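Local atomic coordinates of cytochrome cL (Hyphomicrobium denitrificans, PDB entry 2D0W), a protein that carries a heme and transfers electrons, probably serving as the electron acceptor of methanol dehydrogenase in periplasmic methanol oxidation. Residues Gln19-Val30 with Gly107-Leu116; Pro40-Pro49 with Ala160-Ser168. One frame throughout, in Å; residues are numbered along the deposited sequence.

Interaction 1 (Gln19-Val30 with Gly107-Leu116); sequences QAPKEGRDTPAV and GQDLELDNML. With ZN (zinc ion), chain D.
Thr27 and Asp113 make the shortest polar contact between the two segments. Thr27 OG1 donates to Asp113 OD1 at 2.8 Å, arriving from above the carboxylate plane (56° out of it). The same OG1 accepts from Val30 N and so N-caps the helix 28-36; two bonds thus hold it. Its chi1 of 75°, with OG1 between the backbone N and the carbonyl carbon, lets it serve both. Asp113 OD1 also pairs with Tyr41 OH, while OD2 forms a salt bridge with Lys117. The second direct bond runs from Asp113 N to Gly24 O, 2.9 Å, in the carbonyl plane but bent at the hydrogen (136°). Gly24 has positive phi, and a CB there would collide with that of Glu111. At the other end, one water donates to both Gln19 O and Gln108 O. Gln108 CA lies 3.3 Å from Gln19 O in a CA-H...O contact. Apolar contacts run alongside these bonds. Pro21 lays CB against Glu111 CG at 3.7 Å, with its CD near Leu110 O. Arg25, whose NH1 donates to Pro21 O, runs beside Leu112, pointing the same way. Val30 crosses Leu112 at about a right angle, its CG1 against Leu112 CB, while Val30 CG2 lies 3.8 Å from Leu116 CD1. Leu112 also touches Phe92 of helix 88-97 and Met34. Asp109, whose CB points away from 19-30, binds a zinc ion through OD1, together with His106. The contact thus lays a loop and a Thr-capped helix start over the first turn of helix 112-124, beside a zinc site of this cytochrome c fold.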
loop_
_atom_site.group_PDB
_atom_site.type_symbol
_atom_site.label_atom_id
_atom_site.label_comp_id
_atom_site.label_asym_id
_atom_site.label_seq_id
_atom_site.Cartn_x
_atom_site.Cartn_y
_atom_site.Cartn_z
ATOM N N GLN A 19 -4.821 11.871 -13.872
ATOM C CA GLN A 19 -4.015 12.420 -12.791
ATOM C C GLN A 19 -2.740 11.659 -12.513
ATOM O O GLN A 19 -1.735 12.266 -12.167
ATOM C CB GLN A 19 -4.857 12.614 -11.514
ATOM C CG GLN A 19 -5.808 13.839 -11.540
ATOM C CD GLN A 19 -5.088 15.178 -11.316
ATOM O OE1 GLN A 19 -4.522 15.421 -10.247
ATOM N NE2 GLN A 19 -5.130 16.052 -12.324
ATOM N N ALA A 20 -2.773 10.336 -12.654
ATOM C CA ALA A 20 -1.559 9.528 -12.513
ATOM C C ALA A 20 -0.463 9.939 -13.513
ATOM O O ALA A 20 -0.767 10.332 -14.637
ATOM C CB ALA A 20 -1.897 8.100 -12.672
ATOM N N PRO A 21 0.831 9.857 -13.100
ATOM C CA PRO A 21 1.958 10.042 -14.034
ATOM C C PRO A 21 1.757 9.245 -15.320
ATOM O O PRO A 21 1.129 8.189 -15.284
ATOM C CB PRO A 21 3.132 9.434 -13.251
ATOM C CG PRO A 21 2.771 9.691 -11.812
ATOM C CD PRO A 21 1.281 9.611 -11.721
ATOM N N LYS A 22 2.289 9.710 -16.450
ATOM C CA LYS A 22 2.180 8.910 -17.698
ATOM C C LYS A 22 2.956 7.566 -17.628
ATOM O O LYS A 22 2.518 6.549 -18.174
ATOM C CB LYS A 22 2.597 9.718 -18.948
ATOM C CG LYS A 22 1.448 10.011 -19.948
ATOM C CD LYS A 22 0.216 10.697 -19.303
ATOM C CE LYS A 22 -1.100 10.375 -19.987
ATOM N NZ LYS A 22 -1.233 8.944 -20.461
ATOM N N GLU A 23 4.099 7.570 -16.957
ATOM C CA GLU A 23 4.975 6.410 -16.875
ATOM C C GLU A 23 4.532 5.468 -15.770
ATOM O O GLU A 23 3.855 5.887 -14.853
ATOM C CB GLU A 23 6.422 6.862 -16.600
ATOM C CG GLU A 23 6.930 7.949 -17.563
ATOM C CD GLU A 23 6.391 9.359 -17.252
ATOM O OE1 GLU A 23 5.785 9.612 -16.155
ATOM O OE2 GLU A 23 6.571 10.223 -18.141
ATOM N N GLY A 24 4.908 4.192 -15.868
ATOM C CA GLY A 24 4.738 3.248 -14.761
ATOM C C GLY A 24 3.336 2.674 -14.662
ATOM O O GLY A 24 2.927 2.192 -13.601
ATOM N N ARG A 25 2.588 2.710 -15.763
ATOM C CA ARG A 25 1.279 2.079 -15.785
ATOM C C ARG A 25 1.311 0.761 -16.548
ATOM O O ARG A 25 0.431 -0.096 -16.373
ATOM C CB ARG A 25 0.191 3.008 -16.366
ATOM C CG ARG A 25 0.616 4.422 -16.524
ATOM C CD ARG A 25 -0.317 5.512 -16.059
ATOM N NE ARG A 25 -1.406 5.753 -16.979
ATOM C CZ ARG A 25 -2.010 6.923 -17.182
ATOM N NH1 ARG A 25 -1.619 8.029 -16.565
ATOM N NH2 ARG A 25 -3.015 6.982 -18.046
ATOM N N ASP A 26 2.282 0.610 -17.437
ATOM C CA ASP A 26 2.262 -0.538 -18.340
ATOM C C ASP A 26 2.941 -1.775 -17.705
ATOM O O ASP A 26 3.891 -2.300 -18.281
ATOM C CB ASP A 26 2.915 -0.168 -19.707
ATOM C CG ASP A 26 2.973 -1.365 -20.690
ATOM O OD1 ASP A 26 2.087 -2.241 -20.652
ATOM O OD2 ASP A 26 3.921 -1.436 -21.506
ATOM N N THR A 27 2.500 -2.219 -16.525
ATOM C CA THR A 27 3.134 -3.405 -15.884
ATOM C C THR A 27 2.058 -4.452 -15.628
ATOM O O THR A 27 0.862 -4.101 -15.504
ATOM C CB THR A 27 3.890 -3.084 -14.548
ATOM O OG1 THR A 27 2.929 -2.880 -13.506
ATOM C CG2 THR A 27 4.808 -1.837 -14.679
ATOM N N PRO A 28 2.444 -5.741 -15.586
ATOM C CA PRO A 28 1.390 -6.691 -15.325
ATOM C C PRO A 28 0.657 -6.422 -14.024
ATOM O O PRO A 28 -0.549 -6.664 -13.938
ATOM C CB PRO A 28 2.149 -8.028 -15.271
ATOM C CG PRO A 28 3.293 -7.815 -16.210
ATOM C CD PRO A 28 3.742 -6.431 -15.834
ATOM N N ALA A 29 1.367 -5.922 -13.020
ATOM C CA ALA A 29 0.737 -5.727 -11.725
ATOM C C ALA A 29 -0.337 -4.617 -11.788
ATOM O O ALA A 29 -1.385 -4.717 -11.181
ATOM C CB ALA A 29 1.773 -5.450 -10.674
ATOM N N VAL A 30 -0.056 -3.569 -12.517
ATOM C CA VAL A 30 -0.973 -2.451 -12.605
ATOM C C VAL A 30 -2.215 -2.894 -13.413
ATOM O O VAL A 30 -3.348 -2.534 -13.079
ATOM C CB VAL A 30 -0.291 -1.263 -13.244
ATOM C CG1 VAL A 30 -1.345 -0.149 -13.582
ATOM C CG2 VAL A 30 0.767 -0.721 -12.286
ATOM N N GLY A 107 -2.100 10.825 -5.727
ATOM C CA GLY A 107 -2.296 10.216 -7.032
ATOM C C GLY A 107 -1.382 10.761 -8.101
ATOM O O GLY A 107 -0.748 10.015 -8.804
ATOM N N GLN A 108 -1.311 12.076 -8.188
ATOM C CA GLN A 108 -0.463 12.807 -9.126
ATOM C C GLN A 108 1.044 12.555 -8.919
ATOM O O GLN A 108 1.797 12.788 -9.823
ATOM C CB GLN A 108 -0.773 14.321 -9.026
ATOM C CG GLN A 108 -1.853 14.783 -10.011
ATOM C CD GLN A 108 -2.083 16.317 -10.085
ATOM O OE1 GLN A 108 -1.992 16.934 -11.162
ATOM N NE2 GLN A 108 -2.433 16.911 -8.966
ATOM N N ASP A 109 1.451 12.069 -7.745
ATOM C CA ASP A 109 2.870 12.021 -7.326
ATOM C C ASP A 109 3.578 10.713 -7.664
ATOM O O ASP A 109 4.794 10.693 -7.884
ATOM C CB ASP A 109 2.981 12.186 -5.795
ATOM C CG ASP A 109 2.495 13.547 -5.299
ATOM O OD1 ASP A 109 2.224 13.695 -4.087
ATOM O OD2 ASP A 109 2.388 14.476 -6.111
ATOM N N LEU A 110 2.817 9.628 -7.599
ATOM C CA LEU A 110 3.317 8.239 -7.640
ATOM C C LEU A 110 2.971 7.587 -8.971
ATOM O O LEU A 110 1.804 7.574 -9.335
ATOM C CB LEU A 110 2.567 7.426 -6.561
ATOM C CG LEU A 110 2.901 7.730 -5.096
ATOM C CD1 LEU A 110 1.699 7.500 -4.101
ATOM C CD2 LEU A 110 4.080 6.870 -4.788
ATOM N N GLU A 111 3.935 6.993 -9.677
ATOM C CA GLU A 111 3.556 6.076 -10.772
ATOM C C GLU A 111 2.759 4.908 -10.217
ATOM O O GLU A 111 3.021 4.419 -9.100
ATOM C CB GLU A 111 4.777 5.578 -11.542
ATOM C CG GLU A 111 5.486 6.723 -12.302
ATOM C CD GLU A 111 6.897 6.361 -12.742
ATOM O OE1 GLU A 111 7.215 5.143 -12.745
ATOM O OE2 GLU A 111 7.695 7.287 -13.082
ATOM N N LEU A 112 1.781 4.463 -11.009
ATOM C CA LEU A 112 0.840 3.450 -10.578
ATOM C C LEU A 112 1.537 2.204 -10.048
ATOM O O LEU A 112 1.085 1.630 -9.049
ATOM C CB LEU A 112 -0.135 3.106 -11.703
ATOM C CG LEU A 112 -1.191 4.196 -11.981
ATOM C CD1 LEU A 112 -2.024 4.542 -10.749
ATOM C CD2 LEU A 112 -0.491 5.409 -12.430
ATOM N N ASP A 113 2.641 1.813 -10.702
ATOM C CA ASP A 113 3.377 0.593 -10.311
ATOM C C ASP A 113 4.024 0.811 -8.940
ATOM O O ASP A 113 4.033 -0.096 -8.109
ATOM C CB ASP A 113 4.430 0.224 -11.369
ATOM C CG ASP A 113 5.009 -1.190 -11.162
ATOM O OD1 ASP A 113 4.244 -2.178 -11.091
ATOM O OD2 ASP A 113 6.250 -1.295 -11.035
ATOM N N ASN A 114 4.512 2.031 -8.721
ATOM C CA ASN A 114 5.099 2.399 -7.440
ATOM C C ASN A 114 4.056 2.511 -6.356
ATOM O O ASN A 114 4.302 2.119 -5.228
ATOM C CB ASN A 114 5.945 3.673 -7.538
ATOM C CG ASN A 114 7.307 3.413 -8.248
ATOM O OD1 ASN A 114 7.840 2.342 -8.194
ATOM N ND2 ASN A 114 7.818 4.404 -8.928
ATOM N N MET A 115 2.889 3.041 -6.699
ATOM C CA MET A 115 1.769 3.068 -5.752
ATOM C C MET A 115 1.512 1.684 -5.219
ATOM O O MET A 115 1.172 1.490 -4.037
ATOM C CB MET A 115 0.505 3.575 -6.457
ATOM C CG MET A 115 -0.744 3.380 -5.619
ATOM S SD MET A 115 -0.828 4.605 -4.302
ATOM C CE MET A 115 -1.585 5.939 -5.224
ATOM N N LEU A 116 1.620 0.689 -6.096
ATOM C CA LEU A 116 1.295 -0.690 -5.679
ATOM C C LEU A 116 2.323 -1.298 -4.743
ATOM O O LEU A 116 2.014 -2.205 -3.966
ATOM C CB LEU A 116 1.054 -1.567 -6.915
ATOM C CG LEU A 116 -0.183 -1.227 -7.705
ATOM C CD1 LEU A 116 -0.261 -2.161 -8.882
ATOM C CD2 LEU A 116 -1.460 -1.309 -6.823
HETATM ZN ZN ZN D . 2.742 12.331 -2.425
HETATM O O HOH W 1 0.867 13.172 -12.588
HETATM O O HOH W 2 3.728 10.468 -2.886
#

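Interaction 2 (Pro40-Pro49 with Ala160-Ser168); sequences PYVEVAGCLP and AEKAQCKIS
Cys165 joins Cys47 through a disulfide, and its side chain can be followed outward from CB. That carbon lies 3.6 Å from Gly46 O. With SG anti to the backbone N (chi1 178°), the sulfur reaches Cys47 SG at 2.1 Å, with a chi3 of 98°, near the right angle usual for disulfides. SG also sits over one face of the Tyr41 ring, 3.9 Å from the centroid and 18° off the ring normal, a sulfur-aromatic contact displaced toward CE1. Ile167 CG2 approaches the same CE1 obliquely and packs on Pro40 CB at 3.5 Å, while Tyr41 OH reaches Asp113 OD1. A leucine in place of Tyr41 would probably leave the disulfide without its aromatic face and Asp113 without that hydroxyl partner. Elsewhere the backbones come close: Gly46 CA-H points at Gln164 O, with CA 3.4 Å from that oxygen, where a CB would clash. No direct hydrogen bond joins the segments, but a water donates to Pro40 O and accepts from Ser168 N. At the far end, Pro49 CD rests on Ala160 CB at 3.6 Å. The Cys47-Cys165 disulfide, with Tyr41 packed against it, ties the C-terminal tail, as it leaves helix 149-161, to the loop leading into helix 48-58.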
loop_
_atom_site.group_PDB
_atom_site.type_symbol
_atom_site.label_atom_id
_atom_site.label_comp_id
_atom_site.label_asym_id
_atom_site.label_seq_id
_atom_site.Cartn_x
_atom_site.Cartn_y
_atom_site.Cartn_z
ATOM N N PRO A 40 -1.209 -7.235 -6.582
ATOM C CA PRO A 40 -0.426 -8.501 -6.614
ATOM C C PRO A 40 0.990 -8.431 -6.067
ATOM O O PRO A 40 1.686 -9.473 -5.972
ATOM C CB PRO A 40 -0.403 -8.860 -8.086
ATOM C CG PRO A 40 -0.594 -7.538 -8.793
ATOM C CD PRO A 40 -1.358 -6.638 -7.924
ATOM N N TYR A 41 1.421 -7.236 -5.659
ATOM C CA TYR A 41 2.713 -7.132 -4.980
ATOM C C TYR A 41 2.646 -7.398 -3.490
ATOM O O TYR A 41 3.680 -7.429 -2.806
ATOM C CB TYR A 41 3.330 -5.749 -5.194
ATOM C CG TYR A 41 3.783 -5.429 -6.599
ATOM C CD1 TYR A 41 4.221 -6.441 -7.480
ATOM C CD2 TYR A 41 3.802 -4.131 -7.037
ATOM C CE1 TYR A 41 4.674 -6.133 -8.760
ATOM C CE2 TYR A 41 4.254 -3.805 -8.330
ATOM C CZ TYR A 41 4.702 -4.817 -9.184
ATOM O OH TYR A 41 5.143 -4.494 -10.458
ATOM N N VAL A 42 1.446 -7.519 -2.955
ATOM C CA VAL A 42 1.278 -7.705 -1.503
ATOM C C VAL A 42 2.006 -8.972 -1.071
ATOM O O VAL A 42 1.867 -10.038 -1.700
ATOM C CB VAL A 42 -0.237 -7.652 -1.106
ATOM C CG1 VAL A 42 -0.532 -8.166 0.301
ATOM C CG2 VAL A 42 -0.760 -6.194 -1.164
ATOM N N GLU A 43 2.832 -8.827 -0.042
ATOM C CA GLU A 43 3.628 -9.926 0.508
ATOM C C GLU A 43 4.630 -10.586 -0.473
ATOM O O GLU A 43 5.073 -11.725 -0.248
ATOM C CB GLU A 43 2.724 -10.951 1.243
ATOM C CG GLU A 43 2.259 -10.519 2.639
ATOM C CD GLU A 43 3.401 -9.990 3.515
ATOM O OE1 GLU A 43 4.189 -10.800 4.054
ATOM O OE2 GLU A 43 3.516 -8.747 3.673
ATOM N N VAL A 44 4.952 -9.892 -1.568
ATOM C CA VAL A 44 6.080 -10.296 -2.422
ATOM C C VAL A 44 7.303 -9.598 -1.840
ATOM O O VAL A 44 7.457 -8.365 -1.994
ATOM C CB VAL A 44 5.892 -9.892 -3.926
ATOM C CG1 VAL A 44 7.089 -10.345 -4.777
ATOM C CG2 VAL A 44 4.584 -10.399 -4.504
ATOM N N ALA A 45 8.168 -10.359 -1.163
ATOM C CA ALA A 45 9.318 -9.758 -0.477
ATOM C C ALA A 45 10.117 -8.846 -1.401
ATOM O O ALA A 45 10.616 -7.821 -0.958
ATOM C CB ALA A 45 10.223 -10.812 0.156
ATOM N N GLY A 46 10.169 -9.183 -2.695
ATOM C CA GLY A 46 11.049 -8.488 -3.639
ATOM C C GLY A 46 10.622 -7.040 -3.868
ATOM O O GLY A 46 11.440 -6.184 -4.177
ATOM N N CYS A 47 9.328 -6.782 -3.683
ATOM C CA CYS A 47 8.733 -5.456 -3.895
ATOM C C CYS A 47 8.842 -4.515 -2.687
ATOM O O CYS A 47 8.580 -3.317 -2.799
ATOM C CB CYS A 47 7.263 -5.640 -4.259
ATOM S SG CYS A 47 7.106 -6.737 -5.662
ATOM N N LEU A 48 9.225 -5.072 -1.537
ATOM C CA LEU A 48 9.205 -4.336 -0.256
ATOM C C LEU A 48 10.181 -3.208 -0.060
ATOM O O LEU A 48 9.745 -2.126 0.360
ATOM C CB LEU A 48 9.176 -5.278 0.964
ATOM C CG LEU A 48 7.982 -6.246 0.953
ATOM C CD1 LEU A 48 8.136 -7.269 2.053
ATOM C CD2 LEU A 48 6.610 -5.540 0.990
ATOM N N PRO A 49 11.498 -3.422 -0.350
ATOM C CA PRO A 49 12.434 -2.283 -0.248
ATOM C C PRO A 49 11.991 -1.035 -1.022
ATOM O O PRO A 49 12.114 0.082 -0.524
ATOM C CB PRO A 49 13.736 -2.901 -0.802
ATOM C CG PRO A 49 13.643 -4.391 -0.582
ATOM C CD PRO A 49 12.167 -4.691 -0.746
ATOM N N ALA A 160 15.210 -9.163 1.129
ATOM C CA ALA A 160 14.180 -8.637 0.227
ATOM C C ALA A 160 14.861 -8.015 -0.992
ATOM O O ALA A 160 14.442 -8.223 -2.136
ATOM C CB ALA A 160 13.323 -7.598 0.968
ATOM N N GLU A 161 15.932 -7.268 -0.733
ATOM C CA GLU A 161 16.661 -6.582 -1.806
ATOM C C GLU A 161 17.250 -7.522 -2.852
ATOM O O GLU A 161 17.391 -7.121 -3.996
ATOM C CB GLU A 161 17.737 -5.659 -1.260
ATOM C CG GLU A 161 17.214 -4.299 -0.854
ATOM C CD GLU A 161 18.144 -3.571 0.098
ATOM O OE1 GLU A 161 17.862 -2.367 0.346
ATOM O OE2 GLU A 161 19.149 -4.190 0.583
ATOM N N LYS A 162 17.563 -8.757 -2.469
ATOM C CA LYS A 162 18.102 -9.747 -3.416
ATOM C C LYS A 162 17.027 -10.505 -4.216
ATOM O O LYS A 162 17.343 -11.278 -5.134
ATOM C CB LYS A 162 19.022 -10.748 -2.697
ATOM C CG LYS A 162 20.197 -10.137 -2.003
ATOM C CD LYS A 162 21.038 -11.217 -1.313
ATOM C CE LYS A 162 22.411 -10.695 -0.864
ATOM N NZ LYS A 162 22.511 -10.429 0.590
ATOM N N ALA A 163 15.759 -10.290 -3.875
ATOM C CA ALA A 163 14.673 -10.969 -4.539
ATOM C C ALA A 163 14.056 -10.100 -5.620
ATOM O O ALA A 163 14.230 -8.850 -5.643
ATOM C CB ALA A 163 13.613 -11.383 -3.523
ATOM N N GLN A 164 13.331 -10.767 -6.512
ATOM C CA GLN A 164 12.711 -10.098 -7.645
ATOM C C GLN A 164 11.360 -9.581 -7.244
ATOM O O GLN A 164 10.626 -10.227 -6.517
ATOM C CB GLN A 164 12.524 -11.054 -8.823
ATOM C CG GLN A 164 13.795 -11.696 -9.333
ATOM C CD GLN A 164 13.545 -12.500 -10.607
ATOM O OE1 GLN A 164 12.443 -13.011 -10.836
ATOM N NE2 GLN A 164 14.568 -12.604 -11.447
ATOM N N CYS A 165 11.034 -8.402 -7.725
ATOM C CA CYS A 165 9.697 -7.919 -7.580
ATOM C C CYS A 165 8.998 -8.291 -8.864
ATOM O O CYS A 165 9.248 -7.708 -9.905
ATOM C CB CYS A 165 9.684 -6.424 -7.347
ATOM S SG CYS A 165 8.012 -5.748 -7.216
ATOM N N LYS A 166 8.165 -9.314 -8.777
ATOM C CA LYS A 166 7.360 -9.803 -9.901
ATOM C C LYS A 166 6.122 -10.392 -9.265
ATOM O O LYS A 166 6.171 -10.805 -8.114
ATOM C CB LYS A 166 8.122 -10.878 -10.689
ATOM C CG LYS A 166 8.324 -12.203 -9.917
ATOM C CD LYS A 166 9.413 -13.093 -10.510
ATOM C CE LYS A 166 8.963 -13.755 -11.835
ATOM N NZ LYS A 166 9.976 -14.731 -12.378
ATOM N N ILE A 167 5.014 -10.410 -9.991
ATOM C CA ILE A 167 3.779 -11.028 -9.494
ATOM C C ILE A 167 3.841 -12.550 -9.689
ATOM O O ILE A 167 4.776 -13.058 -10.312
ATOM C CB ILE A 167 2.506 -10.428 -10.168
ATOM C CG1 ILE A 167 2.397 -10.862 -11.634
ATOM C CG2 ILE A 167 2.510 -8.890 -10.049
ATOM C CD1 ILE A 167 1.379 -10.052 -12.443
ATOM N N SER A 168 2.860 -13.265 -9.141
ATOM C CA SER A 168 2.730 -14.714 -9.356
ATOM C C SER A 168 1.832 -14.981 -10.566
ATOM O O SER A 168 0.631 -15.226 -10.451
ATOM C CB SER A 168 2.166 -15.399 -8.111
ATOM O OG SER A 168 0.895 -14.848 -7.791
HETATM O O HOH W 3 1.541 -11.991 -6.719
HETATM O O HOH W 4 14.144 -6.038 -4.425
#

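Both contacts are partly buried, but interaction 1 has more buried residues (6 of 17 touching residues against 3 of 14), while interaction 2 has more exposed ones (5 against 4). Interaction 1 uses two direct hydrogen bonds and a leucine-valine layer; interaction 2 relies on a covalent bond, apolar packing and water. Their centres are about 17 Å apart, yet they meet where Tyr41 reaches Asp113. Ala29 and Val30, at the start of helix 28-36, face Leu116 and Leu112 of helix 112-124, and Ala29 also meets Ile167 of the tail. The first segments of both contacts precede both second ones, so the N-terminal part is tied to the middle and the C-terminal end.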